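Local coordinates for protein Alp7A (Bacillus subtilis, PDB 5EC0) that binds adenine nucleotide as an actin-like protein of the bacterial cytoskeleton and probably forms filaments that segregate plasmids, at residues L129-L134 with I179-A184; V208-L213 with V221-G226; K323-G328 with R362-Y367. One frame throughout, in Å; residues are numbered along the deposited sequence.

Contact 1 of 3, residues L129-L134 with I179-A184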
loop_
_atom_site.group_PDB
_atom_site.type_symbol
_atom_site.label_atom_id
_atom_site.label_comp_id
_atom_site.label_asym_id
_atom_site.label_seq_id
_atom_site.Cartn_x
_atom_site.Cartn_y
_atom_site.Cartn_z
ATOM N N LEU A 129 0.345 3.281 -9.887
ATOM C CA LEU A 129 -0.979 2.775 -10.273
ATOM C C LEU A 129 -1.020 1.245 -10.296
ATOM O O LEU A 129 -0.050 0.604 -10.697
ATOM C CB LEU A 129 -1.385 3.304 -11.648
ATOM C CG LEU A 129 -1.835 4.761 -11.728
ATOM C CD1 LEU A 129 -2.255 5.066 -13.149
ATOM C CD2 LEU A 129 -2.974 5.006 -10.749
ATOM N N PRO A 130 -2.152 0.663 -9.893
ATOM C CA PRO A 130 -2.327 -0.800 -9.933
ATOM C C PRO A 130 -2.401 -1.345 -11.363
ATOM O O PRO A 130 -2.901 -0.673 -12.269
ATOM C CB PRO A 130 -3.654 -1.027 -9.189
ATOM C CG PRO A 130 -4.433 0.269 -9.367
ATOM C CD PRO A 130 -3.367 1.372 -9.433
ATOM N N ILE A 131 -1.909 -2.564 -11.553
ATOM C CA ILE A 131 -1.866 -3.173 -12.873
ATOM C C ILE A 131 -3.261 -3.364 -13.455
ATOM O O ILE A 131 -3.459 -3.220 -14.669
ATOM C CB ILE A 131 -1.082 -4.513 -12.829
ATOM C CG1 ILE A 131 0.388 -4.220 -12.535
ATOM C CG2 ILE A 131 -1.197 -5.295 -14.151
ATOM C CD1 ILE A 131 1.205 -5.443 -12.228
ATOM N N TRP A 132 -4.246 -3.643 -12.609
ATOM C CA TRP A 132 -5.580 -3.900 -13.129
ATOM C C TRP A 132 -6.125 -2.623 -13.773
ATOM O O TRP A 132 -6.898 -2.678 -14.726
ATOM C CB TRP A 132 -6.532 -4.406 -12.034
ATOM C CG TRP A 132 -6.875 -3.389 -10.960
ATOM C CD1 TRP A 132 -6.340 -3.314 -9.701
ATOM C CD2 TRP A 132 -7.839 -2.321 -11.048
ATOM N NE1 TRP A 132 -6.910 -2.276 -9.007
ATOM C CE2 TRP A 132 -7.821 -1.651 -9.805
ATOM C CE3 TRP A 132 -8.708 -1.879 -12.054
ATOM C CZ2 TRP A 132 -8.644 -0.548 -9.546
ATOM C CZ3 TRP A 132 -9.518 -0.775 -11.795
ATOM C CH2 TRP A 132 -9.481 -0.125 -10.548
ATOM N N LEU A 133 -5.723 -1.471 -13.249
ATOM C CA LEU A 133 -6.128 -0.208 -13.853
ATOM C C LEU A 133 -5.318 0.112 -15.128
ATOM O O LEU A 133 -5.882 0.521 -16.124
ATOM C CB LEU A 133 -6.001 0.923 -12.832
ATOM C CG LEU A 133 -6.552 2.273 -13.275
ATOM C CD1 LEU A 133 -7.934 2.112 -13.918
ATOM C CD2 LEU A 133 -6.644 3.191 -12.097
ATOM N N LEU A 134 -4.001 -0.083 -15.097
ATOM C CA LEU A 134 -3.161 0.192 -16.270
ATOM C C LEU A 134 -3.493 -0.674 -17.492
ATOM O O LEU A 134 -3.482 -0.194 -18.625
ATOM C CB LEU A 134 -1.684 0.022 -15.908
ATOM C CG LEU A 134 -1.184 1.111 -14.944
ATOM C CD1 LEU A 134 0.114 0.729 -14.251
ATOM C CD2 LEU A 134 -1.024 2.463 -15.652
ATOM N N ILE A 179 4.634 1.958 -11.604
ATOM C CA ILE A 179 3.715 0.828 -11.726
ATOM C C ILE A 179 3.788 -0.030 -10.480
ATOM O O ILE A 179 4.861 -0.582 -10.175
ATOM C CB ILE A 179 4.040 -0.067 -12.964
ATOM C CG1 ILE A 179 4.076 0.769 -14.239
ATOM C CG2 ILE A 179 3.008 -1.199 -13.104
ATOM C CD1 ILE A 179 4.819 0.085 -15.391
ATOM N N GLU A 180 2.668 -0.135 -9.763
ATOM C CA GLU A 180 2.564 -1.052 -8.617
ATOM C C GLU A 180 3.050 -2.461 -8.965
ATOM O O GLU A 180 2.917 -2.901 -10.112
ATOM C CB GLU A 180 1.119 -1.145 -8.106
ATOM C CG GLU A 180 0.789 -0.199 -6.984
ATOM C CD GLU A 180 -0.642 -0.348 -6.485
ATOM O OE1 GLU A 180 -1.065 -1.482 -6.178
ATOM O OE2 GLU A 180 -1.344 0.678 -6.410
ATOM N N SER A 181 3.609 -3.143 -7.963
ATOM C CA SER A 181 4.113 -4.520 -8.063
ATOM C C SER A 181 5.436 -4.593 -8.824
ATOM O O SER A 181 6.405 -5.185 -8.341
ATOM C CB SER A 181 3.067 -5.439 -8.714
ATOM O OG SER A 181 1.781 -5.180 -8.182
ATOM N N GLU A 182 5.480 -4.005 -10.015
ATOM C CA GLU A 182 6.729 -3.941 -10.761
ATOM C C GLU A 182 7.738 -3.081 -10.023
ATOM O O GLU A 182 8.895 -3.486 -9.896
ATOM C CB GLU A 182 6.507 -3.409 -12.186
ATOM C CG GLU A 182 7.766 -3.344 -13.063
ATOM C CD GLU A 182 8.559 -2.054 -12.883
ATOM O OE1 GLU A 182 7.983 -1.054 -12.408
ATOM O OE2 GLU A 182 9.763 -2.034 -13.211
ATOM N N VAL A 183 7.319 -1.910 -9.528
ATOM C CA VAL A 183 8.269 -0.965 -8.916
ATOM C C VAL A 183 8.931 -1.540 -7.650
ATOM O O VAL A 183 10.017 -1.116 -7.248
ATOM C CB VAL A 183 7.590 0.410 -8.559
ATOM C CG1 VAL A 183 6.680 0.289 -7.342
ATOM C CG2 VAL A 183 8.642 1.485 -8.309
ATOM N N ALA A 184 8.282 -2.520 -7.035
ATOM C CA ALA A 184 8.805 -3.131 -5.830
ATOM C C ALA A 184 10.155 -3.800 -6.063
ATOM O O ALA A 184 10.883 -4.068 -5.110
ATOM C CB ALA A 184 7.811 -4.145 -5.273
HETATM O O HOH W 1 -0.570 -3.759 -9.316
#
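E180 lays its side chain against the backbone where strand 119-129 ends and P130 takes the N-cap position of the next helix, and following it outward shows how much of the contact one residue can carry. Its CB sits 3.3 Å from L129 O, the same carbonyl that receives the backbone bond from E180 N (3.0 Å, 151° at the hydrogen). That oxygen is therefore approached twice by one residue. CG still skirts the L129 carbonyl. A chi1 of -94°, followed by an extended chain, then carries CD past P130 N and CA, so that the carboxylate ends beside the proline ring, with E180 OE2 3.7 Å from P130 CD and OE1 facing CB. The proline nitrogen has no proton to offer, and the meeting is one of van der Waals contact. In the actin fold the ends of such neighbouring parallel strands, here 119-129 and 166-179, border the nucleotide cleft. Accordingly, the E180 side chain comes within about 4 Å of the bound magnesium ion. Beyond E180 the chain reverses in a classic gamma turn centred on S181, closed by a weak bond from E182 N to E180 O. The turn faces I131, whose CD1 rests 3.7 Å from E180 O and also reaches S181 CB. A water joins the two sides, accepting from I131 N at 2.9 Å and donating to S181 OG at 3.0 Å; S181 OG is also bonded to D212. I179 meets the helix through its CG2 branch, anti to the backbone N, which touches both I131 CG1 and L134 CD1: the I131 and I179 side chains cross at about a right angle, and L134 CD1 lies 3.7 Å from I179 CG2.

Contact 2 of 3, residues V208-L213 with V221-G226; sequences VVFCDL and VLLPAG
This is an antiparallel strand pairing, the two arms of the beta hairpin formed by strands 207-213 and 218-223 in the five-stranded sheet of the second half of the actin fold. The turn between the arms carries G215 and G216, which bind ADP, and the DLGGGT sequence running into it is the phosphate-binding hairpin of the actin, Hsp70 and sugar kinase superfamily; V208-F210 and V221-L223 pair farther from that turn. The short strands run 150° apart in direction, a clear twist from strict antiparallel. Two hydrogen-bonded pairs enclose one non-hydrogen-bonded pair. V208 and L223 exchange bonds in both directions, V208 N to L223 O and L223 N to V208 O, each 2.8 Å. F210 and V221 do the same, with F210 N to V221 O at 2.8 Å and V221 N to F210 O at 2.9 Å. V221 O, bonded to F210 N, also has a weaker CA-H...O contact from V209 CA, 3.6 Å away. On the face bearing V208, F210, V221 and L223, the diagonal neighbours F210 and L223 also meet. L223 places its CD1 methyl over the centre of the F210 ring in a CH-pi contact, 3.7 Å from the centroid and 13° off the normal. The F210 chi1 of -102°, off a staggered position, turns the ring face to that methyl, while V208 CG1 meets the ring edge in plane. R185 and I188 of helix 185-189 pack on F210, as does F327 of the adjoining strand with its ring steeply inclined. The opposite face is plainer, with V209 and L222 directly across from each other, the V209 CG2 methyl 3.8 Å from L222 CD1.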
loop_
_atom_site.group_PDB
_atom_site.type_symbol
_atom_site.label_atom_id
_atom_site.label_comp_id
_atom_site.label_asym_id
_atom_site.label_seq_id
_atom_site.Cartn_x
_atom_site.Cartn_y
_atom_site.Cartn_z
ATOM N N VAL A 208 12.015 -14.176 -12.638
ATOM C CA VAL A 208 11.303 -14.164 -11.382
ATOM C C VAL A 208 9.865 -13.718 -11.574
ATOM O O VAL A 208 9.603 -12.691 -12.218
ATOM C CB VAL A 208 12.006 -13.238 -10.356
ATOM C CG1 VAL A 208 11.119 -12.985 -9.140
ATOM C CG2 VAL A 208 13.324 -13.857 -9.928
ATOM N N VAL A 209 8.934 -14.486 -11.011
ATOM C CA VAL A 209 7.551 -14.043 -10.953
ATOM C C VAL A 209 7.266 -13.281 -9.647
ATOM O O VAL A 209 7.183 -13.872 -8.552
ATOM C CB VAL A 209 6.574 -15.224 -11.100
ATOM C CG1 VAL A 209 5.132 -14.737 -11.026
ATOM C CG2 VAL A 209 6.826 -15.938 -12.416
ATOM N N PHE A 210 7.131 -11.960 -9.772
ATOM C CA PHE A 210 6.770 -11.113 -8.628
ATOM C C PHE A 210 5.297 -11.248 -8.336
ATOM O O PHE A 210 4.482 -10.949 -9.203
ATOM C CB PHE A 210 7.090 -9.653 -8.902
ATOM C CG PHE A 210 8.343 -9.163 -8.248
ATOM C CD1 PHE A 210 9.463 -9.969 -8.159
ATOM C CD2 PHE A 210 8.405 -7.873 -7.740
ATOM C CE1 PHE A 210 10.634 -9.505 -7.561
ATOM C CE2 PHE A 210 9.555 -7.404 -7.127
ATOM C CZ PHE A 210 10.680 -8.222 -7.043
ATOM N N CYS A 211 4.951 -11.697 -7.128
ATOM C CA CYS A 211 3.546 -11.899 -6.764
ATOM C C CYS A 211 3.082 -10.945 -5.667
ATOM O O CYS A 211 3.307 -11.185 -4.477
ATOM C CB CYS A 211 3.315 -13.333 -6.316
ATOM S SG CYS A 211 3.863 -14.531 -7.525
ATOM N N ASP A 212 2.445 -9.858 -6.089
ATOM C CA ASP A 212 1.901 -8.853 -5.183
ATOM C C ASP A 212 0.516 -9.303 -4.688
ATOM O O ASP A 212 -0.505 -9.035 -5.331
ATOM C CB ASP A 212 1.830 -7.496 -5.901
ATOM C CG ASP A 212 1.496 -6.337 -4.967
ATOM O OD1 ASP A 212 1.090 -6.567 -3.802
ATOM O OD2 ASP A 212 1.613 -5.181 -5.426
ATOM N N LEU A 213 0.486 -10.005 -3.559
ATOM C CA LEU A 213 -0.774 -10.553 -3.062
ATOM C C LEU A 213 -1.445 -9.577 -2.108
ATOM O O LEU A 213 -0.954 -9.360 -1.000
ATOM C CB LEU A 213 -0.548 -11.906 -2.356
ATOM C CG LEU A 213 0.330 -12.952 -3.075
ATOM C CD1 LEU A 213 0.600 -14.196 -2.205
ATOM C CD2 LEU A 213 -0.252 -13.348 -4.422
ATOM N N VAL A 221 4.075 -9.875 -11.920
ATOM C CA VAL A 221 4.976 -9.318 -12.923
ATOM C C VAL A 221 6.095 -10.307 -13.260
ATOM O O VAL A 221 6.716 -10.872 -12.362
ATOM C CB VAL A 221 5.607 -8.010 -12.445
ATOM C CG1 VAL A 221 6.186 -7.254 -13.631
ATOM C CG2 VAL A 221 4.575 -7.167 -11.729
ATOM N N LEU A 222 6.356 -10.524 -14.545
ATOM C CA LEU A 222 7.443 -11.427 -14.933
ATOM C C LEU A 222 8.723 -10.620 -15.183
ATOM O O LEU A 222 8.799 -9.839 -16.134
ATOM C CB LEU A 222 7.052 -12.257 -16.160
ATOM C CG LEU A 222 8.032 -13.334 -16.653
ATOM C CD1 LEU A 222 8.317 -14.318 -15.534
ATOM C CD2 LEU A 222 7.476 -14.069 -17.881
ATOM N N LEU A 223 9.708 -10.780 -14.299
ATOM C CA LEU A 223 10.981 -10.070 -14.421
ATOM C C LEU A 223 12.076 -10.980 -14.960
ATOM O O LEU A 223 12.423 -11.981 -14.330
ATOM C CB LEU A 223 11.425 -9.491 -13.073
ATOM C CG LEU A 223 10.394 -8.661 -12.295
ATOM C CD1 LEU A 223 10.972 -8.177 -10.983
ATOM C CD2 LEU A 223 9.891 -7.488 -13.100
ATOM N N PRO A 224 12.635 -10.624 -16.123
ATOM C CA PRO A 224 13.755 -11.370 -16.699
ATOM C C PRO A 224 14.957 -11.360 -15.760
ATOM O O PRO A 224 15.114 -10.411 -14.986
ATOM C CB PRO A 224 14.062 -10.611 -18.001
ATOM C CG PRO A 224 12.817 -9.844 -18.306
ATOM C CD PRO A 224 12.238 -9.484 -16.963
ATOM N N ALA A 225 15.771 -12.409 -15.848
ATOM C CA ALA A 225 16.934 -12.647 -14.994
ATOM C C ALA A 225 17.677 -11.383 -14.558
ATOM O O ALA A 225 18.019 -10.545 -15.375
ATOM C CB ALA A 225 17.908 -13.600 -15.722
ATOM N N GLY A 226 17.937 -11.259 -13.260
ATOM C CA GLY A 226 18.568 -10.055 -12.740
ATOM C C GLY A 226 17.585 -8.944 -12.375
ATOM O O GLY A 226 17.972 -7.788 -12.258
#

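Contact 3 of 3, residues K323-G328 with R362-Y367. With ADP (adenosine-5'-diphosphate), chain D.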
loop_
_atom_site.group_PDB
_atom_site.type_symbol
_atom_site.label_atom_id
_atom_site.label_comp_id
_atom_site.label_asym_id
_atom_site.label_seq_id
_atom_site.Cartn_x
_atom_site.Cartn_y
_atom_site.Cartn_z
ATOM N N LYS A 323 11.868 -18.474 -10.402
ATOM C CA LYS A 323 11.724 -18.285 -8.963
ATOM C C LYS A 323 10.526 -17.383 -8.697
ATOM O O LYS A 323 10.085 -16.639 -9.577
ATOM C CB LYS A 323 12.996 -17.705 -8.340
ATOM C CG LYS A 323 14.096 -18.753 -8.182
ATOM C CD LYS A 323 15.420 -18.167 -7.701
ATOM C CE LYS A 323 16.414 -19.276 -7.407
ATOM N NZ LYS A 323 17.716 -18.743 -6.946
ATOM N N TYR A 324 10.001 -17.470 -7.481
ATOM C CA TYR A 324 8.796 -16.752 -7.091
ATOM C C TYR A 324 9.083 -15.903 -5.870
ATOM O O TYR A 324 9.566 -16.407 -4.843
ATOM C CB TYR A 324 7.648 -17.740 -6.826
ATOM C CG TYR A 324 7.272 -18.501 -8.079
ATOM C CD1 TYR A 324 8.053 -19.557 -8.537
ATOM C CD2 TYR A 324 6.163 -18.134 -8.825
ATOM C CE1 TYR A 324 7.739 -20.225 -9.698
ATOM C CE2 TYR A 324 5.832 -18.798 -9.974
ATOM C CZ TYR A 324 6.627 -19.838 -10.411
ATOM O OH TYR A 324 6.294 -20.491 -11.556
ATOM N N LEU A 325 8.816 -14.608 -5.998
ATOM C CA LEU A 325 8.920 -13.695 -4.876
ATOM C C LEU A 325 7.539 -13.186 -4.515
ATOM O O LEU A 325 6.920 -12.469 -5.301
ATOM C CB LEU A 325 9.845 -12.512 -5.174
ATOM C CG LEU A 325 10.043 -11.702 -3.877
ATOM C CD1 LEU A 325 11.228 -12.219 -3.057
ATOM C CD2 LEU A 325 10.100 -10.173 -4.068
ATOM N N TYR A 326 7.084 -13.540 -3.312
ATOM C CA TYR A 326 5.743 -13.206 -2.815
ATOM C C TYR A 326 5.773 -12.004 -1.879
ATOM O O TYR A 326 6.579 -11.959 -0.957
ATOM C CB TYR A 326 5.126 -14.420 -2.078
ATOM C CG TYR A 326 5.091 -15.704 -2.895
ATOM C CD1 TYR A 326 4.002 -16.004 -3.703
ATOM C CD2 TYR A 326 6.143 -16.609 -2.856
ATOM C CE1 TYR A 326 3.963 -17.160 -4.453
ATOM C CE2 TYR A 326 6.110 -17.781 -3.602
ATOM C CZ TYR A 326 5.017 -18.043 -4.399
ATOM O OH TYR A 326 4.964 -19.186 -5.150
ATOM N N PHE A 327 4.907 -11.022 -2.115
ATOM C CA PHE A 327 4.788 -9.883 -1.197
ATOM C C PHE A 327 3.354 -9.324 -1.157
ATOM O O PHE A 327 2.393 -10.017 -1.483
ATOM C CB PHE A 327 5.813 -8.762 -1.543
ATOM C CG PHE A 327 5.741 -8.252 -2.974
ATOM C CD1 PHE A 327 6.278 -8.989 -4.019
ATOM C CD2 PHE A 327 5.169 -7.017 -3.260
ATOM C CE1 PHE A 327 6.208 -8.519 -5.331
ATOM C CE2 PHE A 327 5.112 -6.531 -4.553
ATOM C CZ PHE A 327 5.634 -7.278 -5.595
ATOM N N GLY A 328 3.207 -8.063 -0.759
ATOM C CA GLY A 328 1.889 -7.557 -0.413
ATOM C C GLY A 328 1.531 -7.954 1.017
ATOM O O GLY A 328 2.211 -8.796 1.627
ATOM N N ARG A 362 4.576 -6.306 3.044
ATOM C CA ARG A 362 3.498 -5.327 2.953
ATOM C C ARG A 362 3.987 -3.956 2.434
ATOM O O ARG A 362 3.243 -3.237 1.776
ATOM C CB ARG A 362 2.803 -5.149 4.300
ATOM C CG ARG A 362 1.501 -4.390 4.185
ATOM C CD ARG A 362 0.622 -4.535 5.461
ATOM N NE ARG A 362 1.184 -3.851 6.629
ATOM C CZ ARG A 362 0.853 -2.613 6.990
ATOM N NH1 ARG A 362 -0.039 -1.939 6.278
ATOM N NH2 ARG A 362 1.396 -2.047 8.062
ATOM N N LEU A 363 5.236 -3.603 2.715
ATOM C CA LEU A 363 5.727 -2.271 2.376
ATOM C C LEU A 363 6.629 -2.229 1.144
ATOM O O LEU A 363 7.169 -1.169 0.820
ATOM C CB LEU A 363 6.476 -1.670 3.559
ATOM C CG LEU A 363 5.678 -1.443 4.851
ATOM C CD1 LEU A 363 6.479 -0.598 5.859
ATOM C CD2 LEU A 363 4.330 -0.820 4.568
ATOM N N LEU A 364 6.771 -3.358 0.446
ATOM C CA LEU A 364 7.768 -3.464 -0.633
ATOM C C LEU A 364 7.543 -2.449 -1.776
ATOM O O LEU A 364 8.502 -1.818 -2.250
ATOM C CB LEU A 364 7.792 -4.894 -1.200
ATOM C CG LEU A 364 9.127 -5.323 -1.815
ATOM C CD1 LEU A 364 10.210 -5.388 -0.733
ATOM C CD2 LEU A 364 9.020 -6.667 -2.547
ATOM N N ASN A 365 6.298 -2.297 -2.227
ATOM C CA ASN A 365 5.992 -1.299 -3.265
ATOM C C ASN A 365 6.442 0.112 -2.829
ATOM O O ASN A 365 7.178 0.800 -3.556
ATOM C CB ASN A 365 4.493 -1.293 -3.598
ATOM C CG ASN A 365 4.088 -2.404 -4.574
ATOM O OD1 ASN A 365 4.818 -2.726 -5.509
ATOM N ND2 ASN A 365 2.925 -2.999 -4.340
ATOM N N LEU A 366 6.006 0.522 -1.635
ATOM C CA LEU A 366 6.385 1.810 -1.044
ATOM C C LEU A 366 7.904 1.994 -0.983
ATOM O O LEU A 366 8.435 3.057 -1.302
ATOM C CB LEU A 366 5.809 1.934 0.363
ATOM C CG LEU A 366 5.986 3.251 1.108
ATOM C CD1 LEU A 366 5.601 4.400 0.227
ATOM C CD2 LEU A 366 5.118 3.247 2.387
ATOM N N TYR A 367 8.581 0.933 -0.568
ATOM C CA TYR A 367 10.023 0.922 -0.421
ATOM C C TYR A 367 10.711 1.051 -1.773
ATOM O O TYR A 367 11.771 1.668 -1.884
ATOM C CB TYR A 367 10.471 -0.361 0.290
ATOM C CG TYR A 367 10.368 -0.275 1.795
ATOM C CD1 TYR A 367 9.763 0.819 2.405
ATOM C CD2 TYR A 367 10.905 -1.270 2.611
ATOM C CE1 TYR A 367 9.677 0.913 3.784
ATOM C CE2 TYR A 367 10.838 -1.176 3.991
ATOM C CZ TYR A 367 10.220 -0.086 4.570
ATOM O OH TYR A 367 10.144 0.010 5.938
HETATM P PB ADP D . -4.689 -4.108 -0.683
HETATM O O1B ADP D . -4.030 -2.751 -0.900
HETATM O O2B ADP D . -5.371 -4.721 -1.895
HETATM O O3B ADP D . -5.552 -4.236 0.550
HETATM P PA ADP D . -2.321 -4.906 0.781
HETATM O O1A ADP D . -2.449 -3.560 1.458
HETATM O O2A ADP D . -0.974 -5.369 0.255
HETATM O O3A ADP D . -3.433 -5.088 -0.386
HETATM O "O5'" ADP D . -2.855 -6.034 1.777
HETATM C "C5'" ADP D . -3.809 -5.765 2.797
HETATM C "C4'" ADP D . -3.731 -6.976 3.703
HETATM O "O4'" ADP D . -2.531 -6.881 4.465
HETATM C "C3'" ADP D . -4.850 -7.077 4.721
HETATM O "O3'" ADP D . -5.861 -7.976 4.265
HETATM C "C2'" ADP D . -4.181 -7.645 5.958
HETATM O "O2'" ADP D . -4.642 -8.985 6.129
HETATM C "C1'" ADP D . -2.689 -7.653 5.647
HETATM N N9 ADP D . -1.837 -7.074 6.711
HETATM C C8 ADP D . -0.718 -7.679 7.162
HETATM N N7 ADP D . -0.120 -6.944 8.126
HETATM C C5 ADP D . -0.859 -5.835 8.291
HETATM C C6 ADP D . -0.752 -4.655 9.170
HETATM N N6 ADP D . 0.287 -4.559 10.045
HETATM N N1 ADP D . -1.706 -3.705 9.056
HETATM C C2 ADP D . -2.729 -3.838 8.180
HETATM N N3 ADP D . -2.899 -4.890 7.340
HETATM C C4 ADP D . -1.999 -5.915 7.359
#
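The first torsion of F327, 55°, sets CG in the cleft flanked by both backbone neighbours of CA and lays the ring out toward the helix, while L364, with CG anti to the backbone N, carries its CD2 branch to the ring. The contact joins the end of strand 322-327 to the start of helix 364-386. In the actin fold this strand leads into the glycine-rich adenosine motif, here beginning at G328, and the C-terminal helix passes back beside the first half of the protein, L366 packing on M16; R362, just before the helix, also touches M16. The joint is apolar: L364 CD2 stands 3.9 Å from the centroid of the F327 ring, 21° off its normal and shifted toward the rim. The same methyl meets L325 CD2 tip to tip at 4.0 Å, so one branch of one leucine serves two strand residues. N365 instead comes to the ring edge, OD1 3.9 Å from F327 CE2, its amide turned 80° against the ring; both ends of that amide are occupied, OD1 by S181 N and ND2 by D212 OD2. Where the backbones come nearest, G328 has angles that would press a CB against the preceding carbonyl, and R362 N donates to E332. G328 and R362 both line the ADP pocket, G328 CA lying 3.7 Å from the phosphate oxygen O2A. The R362 chain bends at chi3 to turn a face of its guanidinium over the adenine, and NH2, 3.4 Å from ADP N6, forms a salt bridge with E25; R362 NE is 3.3 Å from ADP C6.

The three contacts follow one another along the chain, each closing before the next opens, yet they lie close together, contacts 1 and 3 nearer the centre of the chain than contact 2: the centre of contact 1 is about 12 Å from those of contacts 2 and 3, which are about 10 Å from each other. Contacts 2 and 3 share the five-stranded sheet, where strands 207-213 and 322-327 are parallel neighbours; contact 1 lies at the ends of strands 119-129 and 166-179 of the other sheet. Polar side chains of all three contacts interlock. The two halves of the actin fold are thus joined beside the ADP and magnesium ion.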